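PDB 3ISL: (S)-ureidoglycine--glyoxylate transaminase, which transfers the amino group of (S)-ureidoglycine to glyoxylate, giving oxalurate and glycine in purine catabolism, with pyridoxal 5'-phosphate as cofactor. Local coordinates for residues 24-29 with 280-285; 81-86 with 137-142; 375-380 with 401-406. All coordinates share one frame; numbering follows the deposited sequence.

Contact 1: 24-29 with 280-285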
ATOM      1  N   PRO A  24      -7.419  -2.227 -19.841  1.00 25.47           N
ATOM      2  CA  PRO A  24      -8.073  -3.486 -19.687  1.00 25.75           C
ATOM      3  C   PRO A  24      -7.112  -4.652 -19.589  1.00 26.27           C
ATOM      4  O   PRO A  24      -7.433  -5.616 -18.886  1.00 25.00           O
ATOM      5  CB  PRO A  24      -8.926  -3.578 -20.964  1.00 25.10           C
ATOM      6  CG  PRO A  24      -9.368  -2.200 -21.129  1.00 26.15           C
ATOM      7  CD  PRO A  24      -8.024  -1.490 -20.979  1.00 26.48           C
ATOM      8  N   ARG A  25      -5.958  -4.575 -20.270  1.00 26.49           N
ATOM      9  CA  ARG A  25      -4.962  -5.642 -20.096  1.00 28.28           C
ATOM     10  C   ARG A  25      -4.394  -5.702 -18.653  1.00 27.37           C
ATOM     11  O   ARG A  25      -4.000  -6.753 -18.186  1.00 30.13           O
ATOM     12  CB  ARG A  25      -3.828  -5.524 -21.098  1.00 28.49           C
ATOM     13  CG  ARG A  25      -4.250  -5.844 -22.517  1.00 30.81           C
ATOM     14  CD  ARG A  25      -4.116  -4.552 -23.285  1.00 37.27           C
ATOM     15  NE  ARG A  25      -2.983  -4.654 -24.154  1.00 36.58           N
ATOM     16  CZ  ARG A  25      -2.308  -3.637 -24.681  1.00 34.36           C
ATOM     17  NH1 ARG A  25      -2.545  -2.329 -24.378  1.00 31.29           N
ATOM     18  NH2 ARG A  25      -1.338  -3.974 -25.493  1.00 29.38           N
ATOM     19  N   VAL A  26      -4.298  -4.547 -17.987  1.00 26.54           N
ATOM     20  CA  VAL A  26      -3.885  -4.509 -16.579  1.00 23.86           C
ATOM     21  C   VAL A  26      -5.023  -4.966 -15.701  1.00 23.11           C
ATOM     22  O   VAL A  26      -4.825  -5.816 -14.800  1.00 23.52           O
ATOM     23  CB  VAL A  26      -3.356  -3.096 -16.190  1.00 23.03           C
ATOM     24  CG1 VAL A  26      -3.190  -2.987 -14.733  1.00 20.82           C
ATOM     25  CG2 VAL A  26      -1.988  -2.828 -16.903  1.00 23.60           C
ATOM     26  N   LEU A  27      -6.221  -4.413 -15.910  1.00 22.03           N
ATOM     27  CA  LEU A  27      -7.375  -4.953 -15.174  1.00 21.44           C
ATOM     28  C   LEU A  27      -7.530  -6.490 -15.193  1.00 21.32           C
ATOM     29  O   LEU A  27      -7.743  -7.084 -14.107  1.00 20.07           O
ATOM     30  CB  LEU A  27      -8.685  -4.310 -15.606  1.00 22.03           C
ATOM     31  CG  LEU A  27      -8.781  -2.828 -15.304  1.00 22.68           C
ATOM     32  CD1 LEU A  27     -10.028  -2.287 -15.998  1.00 24.00           C
ATOM     33  CD2 LEU A  27      -8.763  -2.615 -13.773  1.00 21.29           C
ATOM     34  N   ARG A  28      -7.527  -7.118 -16.382  1.00 21.88           N
ATOM     35  CA  ARG A  28      -7.826  -8.568 -16.473  1.00 23.77           C
ATOM     36  C   ARG A  28      -6.750  -9.317 -15.698  1.00 21.65           C
ATOM     37  O   ARG A  28      -7.017 -10.355 -15.178  1.00 21.78           O
ATOM     38  CB  ARG A  28      -7.919  -9.134 -17.951  1.00 24.90           C
ATOM     39  CG  ARG A  28      -6.515  -9.125 -18.683  1.00 29.10           C
ATOM     40  CD  ARG A  28      -6.345  -9.719 -20.126  1.00 31.31           C
ATOM     41  NE  ARG A  28      -6.990  -8.825 -21.028  1.00 31.96           N
ATOM     42  CZ  ARG A  28      -6.710  -8.569 -22.311  1.00 30.36           C
ATOM     43  NH1 ARG A  28      -5.661  -9.099 -22.999  1.00 28.65           N
ATOM     44  NH2 ARG A  28      -7.500  -7.676 -22.893  1.00 28.54           N
ATOM     45  N   VAL A  29      -5.523  -8.807 -15.616  1.00 20.31           N
ATOM     46  CA  VAL A  29      -4.497  -9.607 -14.931  1.00 21.36           C
ATOM     47  C   VAL A  29      -4.671  -9.661 -13.380  1.00 20.75           C
ATOM     48  O   VAL A  29      -4.076 -10.527 -12.705  1.00 21.15           O
ATOM     49  CB  VAL A  29      -3.016  -9.210 -15.271  1.00 19.78           C
ATOM     50  CG1 VAL A  29      -2.510  -8.088 -14.292  1.00 21.42           C
ATOM     51  CG2 VAL A  29      -2.146 -10.443 -15.137  1.00 23.51           C
ATOM     52  N   VAL A 280       3.875  -1.440 -16.538  1.00 15.82           N
ATOM     53  CA  VAL A 280       5.149  -1.045 -17.105  1.00 16.73           C
ATOM     54  C   VAL A 280       5.445  -1.843 -18.389  1.00 17.03           C
ATOM     55  O   VAL A 280       5.984  -1.315 -19.370  1.00 15.58           O
ATOM     56  CB  VAL A 280       6.295  -1.227 -16.106  1.00 16.29           C
ATOM     57  CG1 VAL A 280       7.486  -0.527 -16.624  1.00 17.30           C
ATOM     58  CG2 VAL A 280       5.855  -0.538 -14.802  1.00 17.71           C
ATOM     59  N   ARG A 281       5.061  -3.099 -18.436  1.00 16.58           N
ATOM     60  CA  ARG A 281       5.342  -3.780 -19.727  1.00 17.80           C
ATOM     61  C   ARG A 281       4.619  -3.050 -20.884  1.00 18.21           C
ATOM     62  O   ARG A 281       5.153  -2.987 -21.967  1.00 19.61           O
ATOM     63  CB  ARG A 281       4.932  -5.260 -19.684  1.00 17.08           C
ATOM     64  CG  ARG A 281       4.845  -5.957 -21.025  1.00 17.00           C
ATOM     65  CD  ARG A 281       4.451  -7.389 -20.871  1.00 25.50           C
ATOM     66  NE  ARG A 281       3.059  -7.599 -20.463  1.00 22.70           N
ATOM     67  CZ  ARG A 281       2.013  -7.653 -21.288  1.00 21.86           C
ATOM     68  NH1 ARG A 281       2.123  -7.404 -22.600  1.00 17.90           N
ATOM     69  NH2 ARG A 281       0.827  -7.912 -20.768  1.00 20.63           N
ATOM     70  N   LEU A 282       3.392  -2.564 -20.658  1.00 18.25           N
ATOM     71  CA  LEU A 282       2.627  -1.887 -21.697  1.00 18.38           C
ATOM     72  C   LEU A 282       3.234  -0.583 -22.084  1.00 18.44           C
ATOM     73  O   LEU A 282       3.211  -0.215 -23.295  1.00 18.05           O
ATOM     74  CB  LEU A 282       1.152  -1.668 -21.350  1.00 17.33           C
ATOM     75  CG  LEU A 282       0.351  -2.943 -21.101  1.00 22.57           C
ATOM     76  CD1 LEU A 282      -1.152  -2.637 -20.944  1.00 26.54           C
ATOM     77  CD2 LEU A 282       0.554  -4.030 -22.140  1.00 21.80           C
ATOM     78  N   VAL A 283       3.779   0.134 -21.108  1.00 18.04           N
ATOM     79  CA  VAL A 283       4.482   1.352 -21.515  1.00 18.64           C
ATOM     80  C   VAL A 283       5.671   1.087 -22.418  1.00 18.29           C
ATOM     81  O   VAL A 283       5.870   1.755 -23.402  1.00 16.88           O
ATOM     82  CB  VAL A 283       4.721   2.430 -20.398  1.00 19.73           C
ATOM     83  CG1 VAL A 283       3.988   2.203 -19.138  1.00 19.49           C
ATOM     84  CG2 VAL A 283       6.139   3.189 -20.410  1.00 16.55           C
ATOM     85  N   LEU A 284       6.426   0.084 -22.076  1.00 17.45           N
ATOM     86  CA  LEU A 284       7.610  -0.259 -22.841  1.00 18.94           C
ATOM     87  C   LEU A 284       7.255  -0.844 -24.205  1.00 18.40           C
ATOM     88  O   LEU A 284       8.046  -0.748 -25.099  1.00 18.50           O
ATOM     89  CB  LEU A 284       8.458  -1.238 -22.009  1.00 18.33           C
ATOM     90  CG  LEU A 284       9.602  -0.673 -21.146  1.00 22.16           C
ATOM     91  CD1 LEU A 284       9.835   0.910 -20.963  1.00 18.68           C
ATOM     92  CD2 LEU A 284       9.778  -1.399 -19.888  1.00 16.99           C
ATOM     93  N   GLU A 285       6.083  -1.482 -24.359  1.00 19.62           N
ATOM     94  CA  GLU A 285       5.708  -2.008 -25.644  1.00 20.15           C
ATOM     95  C   GLU A 285       5.313  -0.874 -26.556  1.00 21.03           C
ATOM     96  O   GLU A 285       5.602  -0.926 -27.748  1.00 19.34           O
ATOM     97  CB  GLU A 285       4.596  -3.041 -25.583  1.00 20.01           C
ATOM     98  CG  GLU A 285       4.969  -4.276 -24.734  1.00 26.30           C
ATOM     99  CD  GLU A 285       3.945  -5.431 -24.804  1.00 29.67           C
ATOM    100  OE1 GLU A 285       2.806  -5.183 -25.257  1.00 26.95           O
ATOM    101  OE2 GLU A 285       4.316  -6.601 -24.423  1.00 29.24           O
TER
HETATM  102  O   HOH W   1       1.059  -3.251 -26.152  1.00 25.47           O
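Two nearly antiparallel helices, 24-29 near the N-terminus and the end of 270-286, meet where R25, with V26 CG2 beside it, touches L282; their local axes cross at 154° and approach to 10.9 Å, a gap that long side chains must span. R25 does so by bending at chi2 and chi3, which lays its guanidinium flat against the leucine tip. L282 CD2 sits over the centre of that face, 3.8 Å from R25 CZ, while L282 CD1 reaches R25 NH1 at 3.7 Å and V26 CG2 at 4.1 Å. The same CD2 also lies on the R281 guanidinium, but offset toward its rim. R281 NH1 forms a salt bridge with E285 OE2 at 3.0 Å, in the guanidinium plane but 49° above that of the carboxylate; R25 NH1 has its own with D23. No direct bond joins R25 to E285. Instead a water donates to E285 OE1 at 2.8 Å and accepts a weak bond from R25 NH2. R5 of the second subunit packs on R281 and E285. With an apolar centre at L282 and charged groups around it, this is antiparallel helix packing at the subunit interface of a class-V aminotransferase dimer.

Contact 2: 81-86 with 137-142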
ATOM      1  N   SER A  81      14.848   8.078   4.611  1.00 27.44           N
ATOM      2  CA  SER A  81      16.044   7.248   4.659  1.00 28.04           C
ATOM      3  C   SER A  81      17.307   8.112   4.495  1.00 28.05           C
ATOM      4  O   SER A  81      18.366   7.724   4.899  1.00 27.78           O
ATOM      5  CB  SER A  81      15.955   6.149   3.602  1.00 28.78           C
ATOM      6  OG  SER A  81      16.098   6.735   2.300  1.00 36.08           O
ATOM      7  N   VAL A  82      17.139   9.328   3.989  1.00 26.86           N
ATOM      8  CA  VAL A  82      18.248  10.190   3.631  1.00 28.83           C
ATOM      9  C   VAL A  82      18.375  11.458   4.537  1.00 28.77           C
ATOM     10  O   VAL A  82      19.339  12.191   4.437  1.00 29.02           O
ATOM     11  CB  VAL A  82      18.083  10.443   2.112  1.00 29.68           C
ATOM     12  CG1 VAL A  82      17.787  11.818   1.759  1.00 29.90           C
ATOM     13  CG2 VAL A  82      19.091   9.622   1.282  1.00 28.52           C
ATOM     14  N   ILE A  83      17.435  11.646   5.480  1.00 27.77           N
ATOM     15  CA  ILE A  83      17.384  12.811   6.347  1.00 26.88           C
ATOM     16  C   ILE A  83      17.633  12.462   7.768  1.00 27.71           C
ATOM     17  O   ILE A  83      16.909  11.642   8.325  1.00 27.35           O
ATOM     18  CB  ILE A  83      16.048  13.550   6.269  1.00 25.72           C
ATOM     19  CG1 ILE A  83      15.948  14.238   4.900  1.00 25.05           C
ATOM     20  CG2 ILE A  83      15.979  14.637   7.390  1.00 24.75           C
ATOM     21  CD1 ILE A  83      14.606  14.856   4.615  1.00 23.19           C
ATOM     22  N   GLU A  84      18.670  13.057   8.348  1.00 28.22           N
ATOM     23  CA  GLU A  84      18.884  13.009   9.805  1.00 30.73           C
ATOM     24  C   GLU A  84      18.526  14.393  10.377  1.00 30.65           C
ATOM     25  O   GLU A  84      18.673  15.396   9.683  1.00 29.93           O
ATOM     26  CB  GLU A  84      20.358  12.688  10.120  1.00 31.42           C
ATOM     27  CG  GLU A  84      20.729  11.177  10.089  1.00 35.96           C
ATOM     28  CD  GLU A  84      22.239  10.970   9.770  1.00 42.91           C
ATOM     29  OE1 GLU A  84      23.005  11.935   9.950  1.00 43.09           O
ATOM     30  OE2 GLU A  84      22.649   9.862   9.307  1.00 44.82           O
ATOM     31  N   PRO A  85      18.057  14.456  11.641  1.00 30.42           N
ATOM     32  CA  PRO A  85      17.725  15.771  12.186  1.00 30.69           C
ATOM     33  C   PRO A  85      18.837  16.766  11.893  1.00 30.35           C
ATOM     34  O   PRO A  85      20.008  16.380  11.917  1.00 29.07           O
ATOM     35  CB  PRO A  85      17.637  15.500  13.722  1.00 29.89           C
ATOM     36  CG  PRO A  85      17.060  14.099  13.743  1.00 32.48           C
ATOM     37  CD  PRO A  85      17.865  13.394  12.642  1.00 30.62           C
ATOM     38  N   GLU A  86      18.458  18.015  11.603  1.00 30.86           N
ATOM     39  CA  GLU A  86      19.378  19.133  11.268  1.00 32.11           C
ATOM     40  C   GLU A  86      20.064  19.110   9.876  1.00 31.37           C
ATOM     41  O   GLU A  86      20.666  20.114   9.479  1.00 31.23           O
ATOM     42  CB  GLU A  86      20.362  19.483  12.425  1.00 33.04           C
ATOM     43  CG  GLU A  86      19.626  19.731  13.787  1.00 38.11           C
ATOM     44  CD  GLU A  86      20.557  19.895  14.981  1.00 45.42           C
ATOM     45  OE1 GLU A  86      21.771  20.117  14.758  1.00 49.22           O
ATOM     46  OE2 GLU A  86      20.077  19.830  16.156  1.00 48.36           O
ATOM     47  N   PRO A 137      22.990  22.554   0.639  1.00 25.96           N
ATOM     48  CA  PRO A 137      22.151  21.577   1.332  1.00 25.39           C
ATOM     49  C   PRO A 137      22.671  20.148   1.143  1.00 24.91           C
ATOM     50  O   PRO A 137      23.286  19.820   0.107  1.00 24.29           O
ATOM     51  CB  PRO A 137      20.799  21.759   0.624  1.00 25.50           C
ATOM     52  CG  PRO A 137      21.192  22.034  -0.760  1.00 24.77           C
ATOM     53  CD  PRO A 137      22.393  22.971  -0.636  1.00 25.43           C
ATOM     54  N   LYS A 138      22.425  19.277   2.104  1.00 24.79           N
ATOM     55  CA  LYS A 138      22.647  17.844   1.848  1.00 25.08           C
ATOM     56  C   LYS A 138      21.687  17.382   0.706  1.00 24.65           C
ATOM     57  O   LYS A 138      22.029  16.541  -0.153  1.00 24.67           O
ATOM     58  CB  LYS A 138      22.442  17.019   3.157  1.00 24.52           C
ATOM     59  CG  LYS A 138      22.501  15.521   2.976  1.00 26.92           C
ATOM     60  CD  LYS A 138      22.311  14.760   4.326  1.00 29.11           C
ATOM     61  CE  LYS A 138      22.525  13.283   4.187  1.00 26.97           C
ATOM     62  NZ  LYS A 138      22.235  12.587   5.480  1.00 27.41           N
ATOM     63  N   ILE A 139      20.500  17.962   0.687  1.00 24.55           N
ATOM     64  CA  ILE A 139      19.440  17.461  -0.183  1.00 25.34           C
ATOM     65  C   ILE A 139      18.688  18.607  -0.859  1.00 25.75           C
ATOM     66  O   ILE A 139      18.333  19.625  -0.199  1.00 23.66           O
ATOM     67  CB  ILE A 139      18.367  16.678   0.617  1.00 25.75           C
ATOM     68  CG1 ILE A 139      19.023  15.472   1.293  1.00 27.11           C
ATOM     69  CG2 ILE A 139      17.128  16.273  -0.322  1.00 23.91           C
ATOM     70  CD1 ILE A 139      18.327  15.037   2.451  1.00 26.66           C
ATOM     71  N   VAL A 140      18.439  18.432  -2.158  1.00 24.88           N
ATOM     72  CA  VAL A 140      17.428  19.245  -2.791  1.00 24.03           C
ATOM     73  C   VAL A 140      16.297  18.394  -3.303  1.00 24.44           C
ATOM     74  O   VAL A 140      16.505  17.417  -4.020  1.00 22.07           O
ATOM     75  CB  VAL A 140      17.991  20.347  -3.757  1.00 25.91           C
ATOM     76  CG1 VAL A 140      19.532  20.441  -3.840  1.00 26.30           C
ATOM     77  CG2 VAL A 140      17.160  20.645  -5.008  1.00 22.34           C
ATOM     78  N   ALA A 141      15.092  18.754  -2.839  1.00 24.93           N
ATOM     79  CA  ALA A 141      13.894  17.966  -3.081  1.00 24.63           C
ATOM     80  C   ALA A 141      12.980  18.804  -3.919  1.00 24.27           C
ATOM     81  O   ALA A 141      12.687  19.948  -3.560  1.00 24.96           O
ATOM     82  CB  ALA A 141      13.186  17.571  -1.742  1.00 23.48           C
ATOM     83  N   MET A 142      12.459  18.227  -4.989  1.00 23.07           N
ATOM     84  CA  MET A 142      11.623  19.004  -5.878  1.00 25.18           C
ATOM     85  C   MET A 142      10.570  18.187  -6.660  1.00 24.07           C
ATOM     86  O   MET A 142      10.806  17.034  -6.979  1.00 23.43           O
ATOM     87  CB  MET A 142      12.544  19.673  -6.890  1.00 25.69           C
ATOM     88  CG  MET A 142      12.048  20.990  -7.379  1.00 29.04           C
ATOM     89  SD  MET A 142      13.269  21.584  -8.585  1.00 34.39           S
ATOM     90  CE  MET A 142      12.204  22.773  -9.384  1.00 28.85           C
TER
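K138 and I139, neighbours in sequence, approach the end of helix 71-82 in two different ways: the lysine reaches alongside to its last carbonyl, the isoleucine thrusts a methyl between V82 and I83. The K138 chain is fully extended, with CG anti to the backbone N (chi1 174°), and this carries the ammonium group to V82 O, which accepts a hydrogen bond of 3.1 Å. The donor comes in 38° above the carbonyl plane, at a C=O...N angle of 142°, and not on a lone pair. D87 makes a salt bridge with the same nitrogen and also accepts from the backbone N of E84, tying the turn after the helix to the lysine. With K138 cut back to an alanine, the V82 carbonyl would probably lose this donor and the D87 carboxylate its cationic mate. E84 OE1, 4.6 Å from K138 NZ, adds only a distant opposite charge. Next along the chain, I139 CD1 meets I83 CG1 at 3.5 Å, the two isoleucines crossing at about a right angle. V82 CG1 comes at a slant to 3.3 Å from the same I139 CD1, tighter than usual, so the precise placing of these methyls is doubtful. Strand 168-172 and helix 213-220 also press on V82, completing a buried apolar cluster. Helix 71-82 begins at the cofactor with S71 and R72 and connects edge strand 63-68 to strand 88-93, well across the sheet. The contact docks the C-terminal end of that helix at the start of strand 139-143, the neighbour of 88-93, in the seven-stranded mixed sheet typical of the large domain of fold-type I pyridoxal-phosphate enzymes.

Contact 3: 375-380 with 401-406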
ATOM      1  N   ASN A 375     -11.891   9.590 -25.304  1.00 24.94           N
ATOM      2  CA  ASN A 375     -12.073  10.300 -24.023  1.00 25.21           C
ATOM      3  C   ASN A 375     -11.907  11.818 -24.267  1.00 25.62           C
ATOM      4  O   ASN A 375     -12.654  12.663 -23.732  1.00 27.29           O
ATOM      5  CB  ASN A 375     -11.029   9.855 -22.995  1.00 24.13           C
ATOM      6  CG  ASN A 375     -11.466   8.763 -22.168  1.00 24.92           C
ATOM      7  OD1 ASN A 375     -10.968   8.583 -21.023  1.00 26.61           O
ATOM      8  ND2 ASN A 375     -12.409   7.987 -22.674  1.00 17.45           N
ATOM      9  N   VAL A 376     -10.942  12.171 -25.114  1.00 25.09           N
ATOM     10  CA  VAL A 376     -10.778  13.562 -25.429  1.00 23.37           C
ATOM     11  C   VAL A 376     -12.028  14.099 -26.125  1.00 24.49           C
ATOM     12  O   VAL A 376     -12.535  15.135 -25.788  1.00 23.98           O
ATOM     13  CB  VAL A 376      -9.528  13.789 -26.288  1.00 24.73           C
ATOM     14  CG1 VAL A 376      -9.638  15.139 -26.952  1.00 20.58           C
ATOM     15  CG2 VAL A 376      -8.301  13.764 -25.365  1.00 22.38           C
ATOM     16  N   LEU A 377     -12.557  13.368 -27.092  1.00 25.44           N
ATOM     17  CA  LEU A 377     -13.827  13.779 -27.726  1.00 25.08           C
ATOM     18  C   LEU A 377     -15.012  13.832 -26.731  1.00 25.61           C
ATOM     19  O   LEU A 377     -15.794  14.791 -26.742  1.00 26.53           O
ATOM     20  CB  LEU A 377     -14.144  12.835 -28.896  1.00 24.27           C
ATOM     21  CG  LEU A 377     -13.663  13.096 -30.334  1.00 27.98           C
ATOM     22  CD1 LEU A 377     -12.834  14.325 -30.630  1.00 24.79           C
ATOM     23  CD2 LEU A 377     -13.194  11.881 -31.124  1.00 23.79           C
ATOM     24  N   PHE A 378     -15.160  12.828 -25.873  1.00 25.15           N
ATOM     25  CA  PHE A 378     -16.320  12.802 -24.968  1.00 26.48           C
ATOM     26  C   PHE A 378     -16.249  13.886 -23.904  1.00 26.07           C
ATOM     27  O   PHE A 378     -17.278  14.461 -23.528  1.00 27.00           O
ATOM     28  CB  PHE A 378     -16.451  11.403 -24.339  1.00 27.35           C
ATOM     29  CG  PHE A 378     -17.785  11.120 -23.607  1.00 32.37           C
ATOM     30  CD1 PHE A 378     -18.993  11.750 -23.949  1.00 35.09           C
ATOM     31  CD2 PHE A 378     -17.827  10.130 -22.585  1.00 35.75           C
ATOM     32  CE1 PHE A 378     -20.198  11.414 -23.250  1.00 36.82           C
ATOM     33  CE2 PHE A 378     -19.041   9.799 -21.908  1.00 35.25           C
ATOM     34  CZ  PHE A 378     -20.199  10.445 -22.247  1.00 34.42           C
ATOM     35  N   VAL A 379     -15.054  14.175 -23.402  1.00 25.57           N
ATOM     36  CA  VAL A 379     -14.942  15.174 -22.364  1.00 25.75           C
ATOM     37  C   VAL A 379     -15.308  16.558 -22.940  1.00 25.70           C
ATOM     38  O   VAL A 379     -15.941  17.394 -22.245  1.00 23.16           O
ATOM     39  CB  VAL A 379     -13.548  15.173 -21.653  1.00 26.42           C
ATOM     40  CG1 VAL A 379     -12.497  15.861 -22.552  1.00 27.16           C
ATOM     41  CG2 VAL A 379     -13.643  15.901 -20.269  1.00 25.68           C
ATOM     42  N   LEU A 380     -14.941  16.813 -24.202  1.00 26.98           N
ATOM     43  CA  LEU A 380     -15.304  18.131 -24.826  1.00 27.62           C
ATOM     44  C   LEU A 380     -16.814  18.165 -25.092  1.00 26.78           C
ATOM     45  O   LEU A 380     -17.473  19.199 -24.880  1.00 27.58           O
ATOM     46  CB  LEU A 380     -14.552  18.397 -26.134  1.00 27.06           C
ATOM     47  CG  LEU A 380     -13.031  18.508 -26.022  1.00 27.25           C
ATOM     48  CD1 LEU A 380     -12.449  18.268 -27.389  1.00 25.09           C
ATOM     49  CD2 LEU A 380     -12.676  19.903 -25.513  1.00 24.92           C
ATOM     50  N   GLN A 401     -15.420  19.893 -33.900  1.00 26.75           N
ATOM     51  CA  GLN A 401     -14.822  20.039 -35.230  1.00 26.72           C
ATOM     52  C   GLN A 401     -13.334  20.378 -35.086  1.00 25.80           C
ATOM     53  O   GLN A 401     -12.481  19.897 -35.865  1.00 25.15           O
ATOM     54  CB  GLN A 401     -15.544  21.138 -36.065  1.00 27.53           C
ATOM     55  CG  GLN A 401     -17.029  20.810 -36.304  1.00 29.61           C
ATOM     56  CD  GLN A 401     -17.254  19.332 -36.746  1.00 28.22           C
ATOM     57  OE1 GLN A 401     -16.620  18.863 -37.703  1.00 27.77           O
ATOM     58  NE2 GLN A 401     -18.165  18.614 -36.052  1.00 24.79           N
ATOM     59  N   ALA A 402     -13.012  21.183 -34.080  1.00 24.96           N
ATOM     60  CA  ALA A 402     -11.623  21.538 -33.922  1.00 25.96           C
ATOM     61  C   ALA A 402     -10.764  20.392 -33.370  1.00 25.56           C
ATOM     62  O   ALA A 402      -9.648  20.189 -33.861  1.00 26.83           O
ATOM     63  CB  ALA A 402     -11.432  22.921 -33.199  1.00 25.88           C
ATOM     64  N   ALA A 403     -11.280  19.582 -32.436  1.00 25.15           N
ATOM     65  CA  ALA A 403     -10.518  18.400 -32.023  1.00 23.60           C
ATOM     66  C   ALA A 403     -10.472  17.401 -33.172  1.00 23.40           C
ATOM     67  O   ALA A 403      -9.432  16.836 -33.406  1.00 23.45           O
ATOM     68  CB  ALA A 403     -11.110  17.753 -30.746  1.00 22.52           C
ATOM     69  N   LEU A 404     -11.573  17.245 -33.943  1.00 24.02           N
ATOM     70  CA  LEU A 404     -11.571  16.344 -35.098  1.00 23.21           C
ATOM     71  C   LEU A 404     -10.598  16.766 -36.203  1.00 23.59           C
ATOM     72  O   LEU A 404      -9.923  15.922 -36.776  1.00 24.66           O
ATOM     73  CB  LEU A 404     -12.969  16.080 -35.667  1.00 22.65           C
ATOM     74  CG  LEU A 404     -13.878  15.208 -34.771  1.00 22.86           C
ATOM     75  CD1 LEU A 404     -15.367  15.326 -35.170  1.00 16.82           C
ATOM     76  CD2 LEU A 404     -13.389  13.752 -34.769  1.00 17.75           C
ATOM     77  N   ASP A 405     -10.571  18.059 -36.535  1.00 23.98           N
ATOM     78  CA  ASP A 405      -9.504  18.593 -37.375  1.00 24.83           C
ATOM     79  C   ASP A 405      -8.110  18.167 -36.921  1.00 24.37           C
ATOM     80  O   ASP A 405      -7.322  17.737 -37.734  1.00 24.39           O
ATOM     81  CB  ASP A 405      -9.594  20.101 -37.446  1.00 23.77           C
ATOM     82  CG  ASP A 405     -10.856  20.558 -38.178  1.00 25.97           C
ATOM     83  OD1 ASP A 405     -11.478  19.705 -38.844  1.00 25.98           O
ATOM     84  OD2 ASP A 405     -11.236  21.745 -38.080  1.00 27.90           O
ATOM     85  N   VAL A 406      -7.782  18.304 -35.641  1.00 26.17           N
ATOM     86  CA  VAL A 406      -6.439  17.868 -35.278  1.00 26.96           C
ATOM     87  C   VAL A 406      -6.227  16.372 -35.434  1.00 27.46           C
ATOM     88  O   VAL A 406      -5.120  15.935 -35.822  1.00 26.72           O
ATOM     89  CB  VAL A 406      -5.814  18.495 -33.967  1.00 28.56           C
ATOM     90  CG1 VAL A 406      -6.733  19.428 -33.247  1.00 29.00           C
ATOM     91  CG2 VAL A 406      -5.165  17.458 -33.091  1.00 27.02           C
TER
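No ring, amide or charged plane takes part where L377 and L380 meet A403 and L404; there are neither faces nor edges to match, and methyl groups do all the touching. The smallest side chain is the pivot. A403 CB points at the opposing helix and is held between two leucine branches one helical turn apart, L380 CD1 at 3.7 Å and L377 CD1 at 3.8 Å. The second branch of L377 is used too: its CD2 reaches L404 CD2 at 4.1 Å, these two leucines crossing at about a right angle, so that L377 straddles the alanine and its neighbour. That placement comes with an unusual torsion, since CD1 of L377 eclipses CA (chi2 0°), and the detail of this fork is less certain than the contact itself. L380 keeps a common leucine shape, its CG anti to the carbonyl carbon (chi1 -63°).

The backbones run almost antiparallel, at 166°, with local axes 10.4 Å apart. They come closest at L377 and A403, whose CA atoms are 7.1 Å apart, as the small alanine allows. Y407 packs on V376 and L377, L400 on L380, and helix 288-308 receives L380 from one segment and A402 and V406 from the other. The C-terminal helix 398-408 is laid against helix 373-389 as the second arm of a helical hairpin. With no hydrogen bond or salt bridge between the segments, the pairing rests on van der Waals contact and, for the buried A403 and L380, probably on exclusion of water; its register is probably set by an alanine between leucines, not a directional bond.

How the contacts relate
The three contacts illustrate how chemistry follows location. Contact 2 is the buried one, joining a helix end to a strand of the central sheet, and it pairs apolar packing with a directional bond to a backbone carbonyl. Contacts 1 and 3 are partly exposed, near-antiparallel helix pairs, yet the first adds charges and a bridging water where the other subunit is near, whereas the third is purely apolar and touched by no other chain. No helix or strand is shared, although helix 288-308 abuts segments of both contacts 1 and 3. Contact 2 lies across the chain's centre from both, its centre about 35 Å from that of contact 1 and about 45 Å from that of contact 3.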